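Local atomic coordinates of racemase (Pseudovibrio sp. JE062, PDB entry 3MKC), a protein that is a racemase-type member of the enolase superfamily, with an enolase-like N-terminal domain and a TIM-barrel-like C-terminal domain. Residues N6-A10 / K120-V124; V34-D38 / A113-L117; L234-E238 / H282-S286; H249-E254 / W275-V281. All coordinates share one frame; numbering follows the deposited sequence.

Contact 1 (N6-A10 / K120-V124); sequences NPAVA and KQLGV
Gln121, near the end of its helix, reaches across to the loop 6-10 and binds the backbone there with its amide. NE2 of Gln121 donates to O of Ala10 at 3.0 Å with an N-H...O angle of 162°; the donor lies in the carbonyl plane, on a lone pair, and the oxygen lies almost exactly in the plane of the Gln121 amide. The chain of Gln121 leaves CB opposite the carbonyl carbon (chi1 -65°) and runs on extended, which carries the amide past the carbonyl of Ala8 to that of Ala10. Its other end, OE1, faces Val9, 3.5 Å from CA of Val9, and the two side chains cross at about a right angle. Beside this, CG2 of Val9 packs on CD2 of Leu122 at 3.7 Å. The methyl of Ala8 rests 3.4 Å from the backbone O of Gln121, an oxygen that also receives a bond from a water held by ND2 of Asn6. The same Asn6 amide turns its OD1 back to N of Ala8 in an Asx turn, so it both shapes the type I turn 6-9 and bridges to the helix. Asp38 at the end of strand 29-38 also accepts from NE2 of Gln121. Pro80 touches Gln121, and Ile81 touches Val9 and Leu122; the contact joins the loop leading into strand 12-22 to the C-terminal end of helix 102-122.

Contact 2 (V34-D38 / A113-L117); sequences VKVTD and ALYDL
In the sheet-and-helix layer of the enolase-like N-terminal domain, Val36 of strand 29-38 packs against Ala113 and Leu117 of helix 102-122. The axes of strand segment 34-38 and helix segment 113-117 come within 8.4 Å and run in broadly the same direction, at an angle of 39°. Val36 straddles the helix surface with its two methyls: CG2 meets CB of Ala113 at 3.6 Å, and CG1 meets CD2 of Leu117 at 3.7 Å. This split follows from the torsion of Val36 (chi1 -177°), which sets CG1 opposite its own backbone N and CG2 opposite the carbonyl carbon. Leu117 comes in at about a right angle to Val36, and its CD2 also lies 3.7 Å from O of Val36. The small side chain of Ala113 fits close to the strand, with CB 3.7 Å from O of Val34. Leu114 adds a looser contact, CD2 to CG1 of Val36 at 4.3 Å. At the far end CD1 of Leu117 lies 4.1 Å from OD2 of Asp38; the other oxygen, OD1, accepts from the backbone N atoms of Asn40 and Val42. All six touching residues are buried, and no hydrogen bond joins the segments. Ile12 of the adjoining strand and Ile83 and Ile86 of helix 83-93 extend the apolar layer around Val36 and Leu114. Packing of a three-stranded antiparallel meander against a group of helices is characteristic of the N-terminal capping domain of the enolase superfamily.

Contact 3 (L234-E238 / H282-S286); sequences LYFAE and HLLQS
Glu238 and Gln285 meet through their polar ends: NE2 of Gln285 donates to OE1 of Glu238 at 2.9 Å, a weak bond with an N-H...O angle of 150°. Carboxylate and amide stand perpendicular, and OE1 of Gln285 comes to rest 3.3 Å from the aliphatic CG of Glu238. Both chains are extended beyond CG, which lets them bridge the 9.1 Å between CA of Glu238 and CA of Gln285. The same NE2 of Gln285 also lies 3.5 Å from CZ of Phe236, at the far end of that ring, with the amide plane turned 83° from the ring plane. The CB of Phe236 already points toward 282-286, and CG sits between the backbone N and the carbonyl carbon. Leu283 then closes the apolar side: its CD1 touches CD2 of Phe236 at 3.7 Å and stands at the edge of the Tyr235 ring, 4.2 Å from CE2. Strands 236-238 and 283-284 belong to the TIM-barrel-like domain and lie on either side of strand 261-262, so the side chains here meet in the barrel interior. In the next shell, Cys261 of that intervening strand touches Phe236, Leu283 and Gln285. Lys177 makes a salt bridge to OE1 of Glu238, which therefore has two donors, whereas OE2 lies close to Asp211. The hydroxyl of Tyr235 is hydrogen-bonded to Gln310, and Arg259 makes a cation-pi contact with its ring.

Contact 4 (H249-E254 / W275-V281); sequences HAKLVE and WITKGKV
His249 and Trp275 form an edge-to-face pair in which the edge of the indole points at one face of the imidazole. CZ3 of Trp275 sits over the centre of the His249 ring, 3.6 Å above its plane, and the two planes are turned 83° apart. Each side chain leaves its helix with CG opposite the carbonyl carbon (chi1 -73° for His249), and ND1 of His249 is tied to O of Asp245, which should limit rotation of the ring. Away from the rings, the helix at Ala250 comes very near the turn at Gly279, with CA atoms 4.7 Å apart. CB of Ala250 is 3.4 Å from O of Lys278, and CA of Ala250 makes a CH...O contact of 3.3 Å with O of Gly279. Val253 places CG2 3.3 Å from O of Lys280. Lys280, with positive phi after the helix, sends a fully extended chain past the methyl of Ala250; its NZ meets OE2 of Glu254 at 2.7 Å in a salt bridge on the anti side, 29° out of the carboxylate plane. Val281 adds its CG1, 4.1 Å from CB of His249. His243 makes a further edge-to-face contact with Trp275, and Leu246 and Leu284 also touch the Trp275 side chain, Leu284 at its CB. The contact therefore sets helix 246-255 against the end of helix 268-277 and the turn entering strand 283-284, on the outside of the barrel.

In the fold
From the N terminus, contact 1 closes the longest loop, bringing residues 6-10, just before the first strand, to the end of helix 102-122. Contact 2 nests inside that loop and uses the same helix, tying it to strand 29-38; the two touch through Gln121 and Asp38. Both lie on the N-terminal sheet-and-helix part of the fold. Further along, in series, contact 3 joins strands 236-238 and 283-284 in the barrel-like domain, and contact 4 nests within its loop, pairing the helices that follow the first strand and precede the second. His282 packs on Val253 between them. The two pairs lie on opposite sides of the chain's centre.

Contact 1 (N6-A10 / K120-V124)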
loop_
_atom_site.group_PDB
_atom_site.type_symbol
_atom_site.label_atom_id
_atom_site.label_comp_id
_atom_site.label_asym_id
_atom_site.label_seq_id
_atom_site.Cartn_x
_atom_site.Cartn_y
_atom_site.Cartn_z
ATOM N N ASN A 6 9.062 0.512 -31.917
ATOM C CA ASN A 6 7.629 0.637 -31.668
ATOM C C ASN A 6 7.195 2.100 -31.606
ATOM O O ASN A 6 7.566 2.829 -30.691
ATOM C CB ASN A 6 7.269 -0.051 -30.350
ATOM C CG ASN A 6 5.792 -0.350 -30.232
ATOM O OD1 ASN A 6 4.953 0.435 -30.660
ATOM N ND2 ASN A 6 5.466 -1.490 -29.633
ATOM N N PRO A 7 6.377 2.539 -32.571
ATOM C CA PRO A 7 5.894 3.922 -32.625
ATOM C C PRO A 7 5.031 4.318 -31.429
ATOM O O PRO A 7 4.932 5.495 -31.095
ATOM C CB PRO A 7 5.097 3.960 -33.932
ATOM C CG PRO A 7 5.715 2.866 -34.759
ATOM C CD PRO A 7 5.907 1.776 -33.739
ATOM N N ALA A 8 4.405 3.327 -30.802
ATOM C CA ALA A 8 3.525 3.549 -29.658
ATOM C C ALA A 8 4.231 4.059 -28.400
ATOM O O ALA A 8 3.613 4.709 -27.559
ATOM C CB ALA A 8 2.763 2.268 -29.342
ATOM N N VAL A 9 5.514 3.759 -28.255
ATOM C CA VAL A 9 6.251 4.228 -27.087
ATOM C C VAL A 9 6.601 5.685 -27.352
ATOM O O VAL A 9 7.697 5.999 -27.815
ATOM C CB VAL A 9 7.534 3.404 -26.875
ATOM C CG1 VAL A 9 8.223 3.823 -25.592
ATOM C CG2 VAL A 9 7.187 1.935 -26.830
ATOM N N ALA A 10 5.649 6.568 -27.073
ATOM C CA ALA A 10 5.824 8.001 -27.302
ATOM C C ALA A 10 6.221 8.729 -26.026
ATOM O O ALA A 10 5.927 8.267 -24.926
ATOM C CB ALA A 10 4.541 8.593 -27.859
ATOM N N LYS A 120 0.058 0.334 -21.299
ATOM C CA LYS A 120 -0.932 0.652 -22.320
ATOM C C LYS A 120 -0.302 0.914 -23.678
ATOM O O LYS A 120 -0.878 0.559 -24.704
ATOM C CB LYS A 120 -1.795 1.833 -21.862
ATOM C CG LYS A 120 -2.738 1.452 -20.719
ATOM C CD LYS A 120 -3.401 2.657 -20.060
ATOM C CE LYS A 120 -4.402 3.348 -20.971
ATOM N NZ LYS A 120 -5.112 4.455 -20.248
ATOM N N GLN A 121 0.885 1.517 -23.694
ATOM C CA GLN A 121 1.571 1.774 -24.953
ATOM C C GLN A 121 2.003 0.444 -25.574
ATOM O O GLN A 121 1.828 0.214 -26.772
ATOM C CB GLN A 121 2.823 2.645 -24.740
ATOM C CG GLN A 121 2.589 4.073 -24.233
ATOM C CD GLN A 121 3.880 4.885 -24.192
ATOM O OE1 GLN A 121 4.935 4.368 -23.822
ATOM N NE2 GLN A 121 3.801 6.164 -24.562
ATOM N N LEU A 122 2.564 -0.432 -24.744
ATOM C CA LEU A 122 3.057 -1.724 -25.199
ATOM C C LEU A 122 1.989 -2.806 -25.268
ATOM O O LEU A 122 2.248 -3.912 -25.750
ATOM C CB LEU A 122 4.187 -2.191 -24.282
ATOM C CG LEU A 122 5.428 -1.299 -24.237
ATOM C CD1 LEU A 122 6.329 -1.726 -23.082
ATOM C CD2 LEU A 122 6.162 -1.387 -25.556
ATOM N N GLY A 123 0.796 -2.491 -24.781
ATOM C CA GLY A 123 -0.277 -3.463 -24.798
ATOM C C GLY A 123 0.021 -4.670 -23.930
ATOM O O GLY A 123 -0.277 -5.801 -24.306
ATOM N N VAL A 124 0.623 -4.432 -22.767
ATOM C CA VAL A 124 0.941 -5.519 -21.847
ATOM C C VAL A 124 0.591 -5.104 -20.426
ATOM O O VAL A 124 0.728 -3.935 -20.063
ATOM C CB VAL A 124 2.438 -5.898 -21.902
ATOM C CG1 VAL A 124 2.827 -6.262 -23.321
ATOM C CG2 VAL A 124 3.300 -4.749 -21.393
HETATM O O HOH W 1 2.639 -1.540 -28.818
#

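Contact 2 (V34-D38 / A113-L117)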
loop_
_atom_site.group_PDB
_atom_site.type_symbol
_atom_site.label_atom_id
_atom_site.label_comp_id
_atom_site.label_asym_id
_atom_site.label_seq_id
_atom_site.Cartn_x
_atom_site.Cartn_y
_atom_site.Cartn_z
ATOM N N VAL A 34 -2.819 10.963 -10.262
ATOM C CA VAL A 34 -1.728 11.436 -11.090
ATOM C C VAL A 34 -1.972 10.902 -12.497
ATOM O O VAL A 34 -1.991 9.689 -12.714
ATOM C CB VAL A 34 -0.366 10.924 -10.595
ATOM C CG1 VAL A 34 0.729 11.367 -11.561
ATOM C CG2 VAL A 34 -0.094 11.445 -9.195
ATOM N N LYS A 35 -2.165 11.808 -13.449
ATOM C CA LYS A 35 -2.411 11.421 -14.830
ATOM C C LYS A 35 -1.236 11.828 -15.714
ATOM O O LYS A 35 -0.951 13.018 -15.874
ATOM C CB LYS A 35 -3.692 12.092 -15.326
ATOM C CG LYS A 35 -4.195 11.638 -16.688
ATOM C CD LYS A 35 -5.454 12.431 -17.039
ATOM C CE LYS A 35 -6.143 11.925 -18.287
ATOM N NZ LYS A 35 -7.490 12.564 -18.438
ATOM N N VAL A 36 -0.547 10.837 -16.276
ATOM C CA VAL A 36 0.585 11.094 -17.160
ATOM C C VAL A 36 0.114 10.802 -18.583
ATOM O O VAL A 36 -0.277 9.682 -18.903
ATOM C CB VAL A 36 1.789 10.185 -16.815
ATOM C CG1 VAL A 36 2.970 10.521 -17.703
ATOM C CG2 VAL A 36 2.166 10.359 -15.348
ATOM N N THR A 37 0.155 11.820 -19.432
ATOM C CA THR A 37 -0.299 11.688 -20.808
ATOM C C THR A 37 0.844 11.770 -21.808
ATOM O O THR A 37 1.730 12.611 -21.667
ATOM C CB THR A 37 -1.314 12.789 -21.128
ATOM O OG1 THR A 37 -2.309 12.826 -20.096
ATOM C CG2 THR A 37 -1.988 12.519 -22.471
ATOM N N ASP A 38 0.834 10.901 -22.815
ATOM C CA ASP A 38 1.896 10.945 -23.814
ATOM C C ASP A 38 1.478 11.817 -24.993
ATOM O O ASP A 38 0.361 12.329 -25.029
ATOM C CB ASP A 38 2.303 9.536 -24.282
ATOM C CG ASP A 38 1.258 8.862 -25.160
ATOM O OD1 ASP A 38 0.376 9.554 -25.706
ATOM O OD2 ASP A 38 1.339 7.624 -25.316
ATOM N N ALA A 113 1.814 5.689 -12.158
ATOM C CA ALA A 113 1.191 6.067 -13.425
ATOM C C ALA A 113 2.021 5.661 -14.642
ATOM O O ALA A 113 1.480 5.465 -15.732
ATOM C CB ALA A 113 0.931 7.565 -13.446
ATOM N N LEU A 114 3.334 5.540 -14.471
ATOM C CA LEU A 114 4.185 5.147 -15.585
ATOM C C LEU A 114 3.973 3.684 -15.929
ATOM O O LEU A 114 4.041 3.297 -17.092
ATOM C CB LEU A 114 5.658 5.402 -15.260
ATOM C CG LEU A 114 6.043 6.882 -15.220
ATOM C CD1 LEU A 114 7.498 7.015 -14.813
ATOM C CD2 LEU A 114 5.802 7.518 -16.588
ATOM N N TYR A 115 3.714 2.865 -14.917
ATOM C CA TYR A 115 3.476 1.452 -15.170
ATOM C C TYR A 115 2.186 1.302 -15.965
ATOM O O TYR A 115 2.073 0.433 -16.826
ATOM C CB TYR A 115 3.392 0.686 -13.846
ATOM C CG TYR A 115 4.757 0.376 -13.281
ATOM C CD1 TYR A 115 5.482 -0.726 -13.734
ATOM C CD2 TYR A 115 5.362 1.226 -12.357
ATOM C CE1 TYR A 115 6.775 -0.968 -13.289
ATOM C CE2 TYR A 115 6.662 0.993 -11.905
ATOM C CZ TYR A 115 7.360 -0.102 -12.379
ATOM O OH TYR A 115 8.656 -0.321 -11.972
ATOM N N ASP A 116 1.211 2.159 -15.676
ATOM C CA ASP A 116 -0.062 2.101 -16.381
ATOM C C ASP A 116 0.151 2.583 -17.811
ATOM O O ASP A 116 -0.284 1.937 -18.762
ATOM C CB ASP A 116 -1.100 2.966 -15.660
ATOM C CG ASP A 116 -2.515 2.769 -16.196
ATOM O OD1 ASP A 116 -2.848 1.638 -16.606
ATOM O OD2 ASP A 116 -3.299 3.742 -16.182
ATOM N N LEU A 117 0.839 3.708 -17.961
ATOM C CA LEU A 117 1.096 4.262 -19.285
ATOM C C LEU A 117 1.971 3.355 -20.151
ATOM O O LEU A 117 1.612 3.046 -21.287
ATOM C CB LEU A 117 1.740 5.642 -19.157
ATOM C CG LEU A 117 2.155 6.337 -20.451
ATOM C CD1 LEU A 117 0.989 6.336 -21.446
ATOM C CD2 LEU A 117 2.601 7.759 -20.129
#

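Contact 3 (L234-E238 / H282-S286)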
loop_
_atom_site.group_PDB
_atom_site.type_symbol
_atom_site.label_atom_id
_atom_site.label_comp_id
_atom_site.label_asym_id
_atom_site.label_seq_id
_atom_site.Cartn_x
_atom_site.Cartn_y
_atom_site.Cartn_z
ATOM N N LEU A 234 -1.539 -15.701 15.850
ATOM C CA LEU A 234 -1.777 -14.568 14.959
ATOM C C LEU A 234 -0.655 -14.467 13.921
ATOM O O LEU A 234 0.498 -14.805 14.202
ATOM C CB LEU A 234 -1.880 -13.282 15.788
ATOM C CG LEU A 234 -2.957 -13.339 16.888
ATOM C CD1 LEU A 234 -2.907 -12.085 17.747
ATOM C CD2 LEU A 234 -4.338 -13.496 16.243
ATOM N N TYR A 235 -1.001 -14.003 12.724
ATOM C CA TYR A 235 -0.031 -13.877 11.646
ATOM C C TYR A 235 1.009 -12.801 11.938
ATOM O O TYR A 235 2.199 -13.014 11.720
ATOM C CB TYR A 235 -0.725 -13.560 10.325
ATOM C CG TYR A 235 0.202 -13.732 9.152
ATOM C CD1 TYR A 235 0.243 -14.933 8.443
ATOM C CD2 TYR A 235 1.092 -12.722 8.792
ATOM C CE1 TYR A 235 1.144 -15.122 7.404
ATOM C CE2 TYR A 235 1.996 -12.901 7.766
ATOM C CZ TYR A 235 2.025 -14.100 7.073
ATOM O OH TYR A 235 2.951 -14.289 6.067
ATOM N N PHE A 236 0.566 -11.638 12.404
ATOM C CA PHE A 236 1.519 -10.593 12.741
ATOM C C PHE A 236 0.997 -9.516 13.675
ATOM O O PHE A 236 -0.209 -9.417 13.923
ATOM C CB PHE A 236 2.151 -9.977 11.470
ATOM C CG PHE A 236 1.228 -9.105 10.629
ATOM C CD1 PHE A 236 0.454 -8.090 11.197
ATOM C CD2 PHE A 236 1.249 -9.223 9.241
ATOM C CE1 PHE A 236 -0.279 -7.206 10.388
ATOM C CE2 PHE A 236 0.525 -8.346 8.419
ATOM C CZ PHE A 236 -0.240 -7.335 8.994
ATOM N N ALA A 237 1.929 -8.734 14.215
ATOM C CA ALA A 237 1.612 -7.646 15.123
ATOM C C ALA A 237 2.077 -6.360 14.445
ATOM O O ALA A 237 3.278 -6.117 14.314
ATOM C CB ALA A 237 2.329 -7.840 16.435
ATOM N N GLU A 238 1.112 -5.553 14.018
ATOM C CA GLU A 238 1.378 -4.296 13.322
ATOM C C GLU A 238 1.246 -3.049 14.195
ATOM O O GLU A 238 0.403 -2.989 15.081
ATOM C CB GLU A 238 0.411 -4.169 12.147
ATOM C CG GLU A 238 0.436 -2.835 11.435
ATOM C CD GLU A 238 -0.582 -2.777 10.312
ATOM O OE1 GLU A 238 -0.854 -3.835 9.711
ATOM O OE2 GLU A 238 -1.095 -1.676 10.029
ATOM N N HIS A 282 10.064 -8.672 10.792
ATOM C CA HIS A 282 9.782 -9.816 9.925
ATOM C C HIS A 282 9.074 -9.401 8.661
ATOM O O HIS A 282 9.076 -10.134 7.683
ATOM C CB HIS A 282 8.827 -10.825 10.582
ATOM C CG HIS A 282 9.309 -11.400 11.872
ATOM N ND1 HIS A 282 9.298 -10.693 13.054
ATOM C CD2 HIS A 282 9.726 -12.651 12.186
ATOM C CE1 HIS A 282 9.681 -11.483 14.041
ATOM N NE2 HIS A 282 9.945 -12.677 13.540
ATOM N N LEU A 283 8.446 -8.235 8.695
ATOM C CA LEU A 283 7.651 -7.806 7.559
ATOM C C LEU A 283 7.628 -6.290 7.405
ATOM O O LEU A 283 7.515 -5.563 8.388
ATOM C CB LEU A 283 6.234 -8.353 7.768
ATOM C CG LEU A 283 5.168 -8.323 6.677
ATOM C CD1 LEU A 283 4.179 -9.469 6.920
ATOM C CD2 LEU A 283 4.465 -6.977 6.675
ATOM N N LEU A 284 7.731 -5.834 6.159
ATOM C CA LEU A 284 7.715 -4.411 5.833
ATOM C C LEU A 284 6.386 -4.037 5.188
ATOM O O LEU A 284 5.857 -4.782 4.366
ATOM C CB LEU A 284 8.841 -4.083 4.857
ATOM C CG LEU A 284 10.261 -4.319 5.377
ATOM C CD1 LEU A 284 11.232 -4.170 4.220
ATOM C CD2 LEU A 284 10.590 -3.319 6.490
ATOM N N GLN A 285 5.872 -2.861 5.536
ATOM C CA GLN A 285 4.598 -2.409 5.002
ATOM C C GLN A 285 4.671 -1.113 4.191
ATOM O O GLN A 285 3.680 -0.380 4.092
ATOM C CB GLN A 285 3.595 -2.264 6.150
ATOM C CG GLN A 285 3.435 -3.562 6.939
ATOM C CD GLN A 285 2.484 -3.446 8.115
ATOM O OE1 GLN A 285 2.595 -2.536 8.930
ATOM N NE2 GLN A 285 1.549 -4.385 8.213
ATOM N N SER A 286 5.840 -0.839 3.612
ATOM C CA SER A 286 6.029 0.355 2.788
ATOM C C SER A 286 4.863 0.466 1.802
ATOM O O SER A 286 4.514 -0.500 1.128
ATOM C CB SER A 286 7.355 0.257 2.041
ATOM O OG SER A 286 8.408 -0.001 2.955
#

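Contact 4 (H249-E254 / W275-V281)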
loop_
_atom_site.group_PDB
_atom_site.type_symbol
_atom_site.label_atom_id
_atom_site.label_comp_id
_atom_site.label_asym_id
_atom_site.label_seq_id
_atom_site.Cartn_x
_atom_site.Cartn_y
_atom_site.Cartn_z
ATOM N N HIS A 249 11.492 -2.113 18.189
ATOM C CA HIS A 249 10.948 -3.237 17.453
ATOM C C HIS A 249 11.916 -4.428 17.530
ATOM O O HIS A 249 11.495 -5.576 17.646
ATOM C CB HIS A 249 10.688 -2.844 15.995
ATOM C CG HIS A 249 9.501 -1.952 15.816
ATOM N ND1 HIS A 249 9.486 -0.635 16.225
ATOM C CD2 HIS A 249 8.283 -2.190 15.276
ATOM C CE1 HIS A 249 8.311 -0.100 15.946
ATOM N NE2 HIS A 249 7.562 -1.024 15.370
ATOM N N ALA A 250 13.217 -4.154 17.478
ATOM C CA ALA A 250 14.194 -5.237 17.548
ATOM C C ALA A 250 14.016 -5.996 18.866
ATOM O O ALA A 250 14.162 -7.220 18.914
ATOM C CB ALA A 250 15.624 -4.678 17.446
ATOM N N LYS A 251 13.697 -5.261 19.930
ATOM C CA LYS A 251 13.483 -5.871 21.237
ATOM C C LYS A 251 12.320 -6.843 21.166
ATOM O O LYS A 251 12.404 -7.964 21.672
ATOM C CB LYS A 251 13.188 -4.802 22.290
ATOM C CG LYS A 251 14.399 -4.011 22.748
ATOM C CD LYS A 251 15.345 -4.882 23.554
ATOM C CE LYS A 251 16.359 -4.048 24.319
ATOM N NZ LYS A 251 17.312 -3.353 23.411
ATOM N N LEU A 252 11.227 -6.411 20.542
ATOM C CA LEU A 252 10.053 -7.270 20.406
ATOM C C LEU A 252 10.426 -8.521 19.634
ATOM O O LEU A 252 9.991 -9.622 19.967
ATOM C CB LEU A 252 8.924 -6.545 19.670
ATOM C CG LEU A 252 8.251 -5.382 20.394
ATOM C CD1 LEU A 252 7.123 -4.826 19.528
ATOM C CD2 LEU A 252 7.700 -5.866 21.732
ATOM N N VAL A 253 11.228 -8.354 18.591
ATOM C CA VAL A 253 11.644 -9.503 17.796
ATOM C C VAL A 253 12.480 -10.456 18.635
ATOM O O VAL A 253 12.303 -11.672 18.591
ATOM C CB VAL A 253 12.472 -9.071 16.566
ATOM C CG1 VAL A 253 13.084 -10.311 15.878
ATOM C CG2 VAL A 253 11.578 -8.328 15.595
ATOM N N GLU A 254 13.393 -9.888 19.404
ATOM C CA GLU A 254 14.279 -10.680 20.242
ATOM C C GLU A 254 13.585 -11.329 21.428
ATOM O O GLU A 254 14.020 -12.371 21.917
ATOM C CB GLU A 254 15.410 -9.789 20.763
ATOM C CG GLU A 254 16.431 -9.425 19.708
ATOM C CD GLU A 254 17.172 -8.140 20.028
ATOM O OE1 GLU A 254 17.182 -7.717 21.206
ATOM O OE2 GLU A 254 17.755 -7.561 19.089
ATOM N N TRP A 275 14.889 -0.539 8.672
ATOM C CA TRP A 275 13.895 -1.343 9.375
ATOM C C TRP A 275 14.337 -2.801 9.386
ATOM O O TRP A 275 14.137 -3.515 10.361
ATOM C CB TRP A 275 12.535 -1.255 8.696
ATOM C CG TRP A 275 11.741 -0.077 9.130
ATOM C CD1 TRP A 275 11.661 1.132 8.506
ATOM C CD2 TRP A 275 10.903 0.008 10.288
ATOM N NE1 TRP A 275 10.818 1.966 9.201
ATOM C CE2 TRP A 275 10.339 1.301 10.300
ATOM C CE3 TRP A 275 10.573 -0.884 11.320
ATOM C CZ2 TRP A 275 9.460 1.727 11.303
ATOM C CZ3 TRP A 275 9.698 -0.458 12.324
ATOM C CH2 TRP A 275 9.153 0.836 12.305
ATOM N N ILE A 276 14.938 -3.247 8.291
ATOM C CA ILE A 276 15.387 -4.631 8.215
ATOM C C ILE A 276 16.550 -4.940 9.160
ATOM O O ILE A 276 16.469 -5.853 9.982
ATOM C CB ILE A 276 15.834 -5.004 6.783
ATOM C CG1 ILE A 276 14.619 -5.086 5.858
ATOM C CG2 ILE A 276 16.585 -6.335 6.794
ATOM C CD1 ILE A 276 14.992 -5.322 4.404
ATOM N N THR A 277 17.630 -4.178 9.040
ATOM C CA THR A 277 18.814 -4.440 9.857
ATOM C C THR A 277 18.770 -3.960 11.301
ATOM O O THR A 277 19.268 -4.646 12.190
ATOM C CB THR A 277 20.079 -3.854 9.198
ATOM O OG1 THR A 277 19.978 -2.427 9.155
ATOM C CG2 THR A 277 20.235 -4.387 7.783
ATOM N N LYS A 278 18.187 -2.791 11.545
ATOM C CA LYS A 278 18.125 -2.260 12.906
ATOM C C LYS A 278 16.833 -2.665 13.603
ATOM O O LYS A 278 16.832 -3.006 14.789
ATOM C CB LYS A 278 18.235 -0.731 12.897
ATOM C CG LYS A 278 18.386 -0.128 14.288
ATOM C CD LYS A 278 18.181 1.384 14.280
ATOM C CE LYS A 278 19.392 2.123 14.825
ATOM N NZ LYS A 278 20.552 2.090 13.884
ATOM N N GLY A 279 15.732 -2.617 12.860
ATOM C CA GLY A 279 14.452 -2.991 13.430
ATOM C C GLY A 279 14.307 -4.496 13.522
ATOM O O GLY A 279 13.550 -4.996 14.348
ATOM N N LYS A 280 15.033 -5.220 12.672
ATOM C CA LYS A 280 14.978 -6.679 12.675
ATOM C C LYS A 280 13.564 -7.200 12.420
ATOM O O LYS A 280 13.261 -8.362 12.724
ATOM C CB LYS A 280 15.462 -7.215 14.025
ATOM C CG LYS A 280 16.907 -6.903 14.347
ATOM C CD LYS A 280 17.301 -7.573 15.660
ATOM C CE LYS A 280 18.807 -7.541 15.891
ATOM N NZ LYS A 280 19.200 -8.463 17.014
ATOM N N VAL A 281 12.700 -6.353 11.861
ATOM C CA VAL A 281 11.318 -6.762 11.616
ATOM C C VAL A 281 11.152 -7.921 10.633
ATOM O O VAL A 281 12.001 -8.145 9.773
ATOM C CB VAL A 281 10.442 -5.551 11.161
ATOM C CG1 VAL A 281 10.436 -4.502 12.254
ATOM C CG2 VAL A 281 10.959 -4.965 9.860
#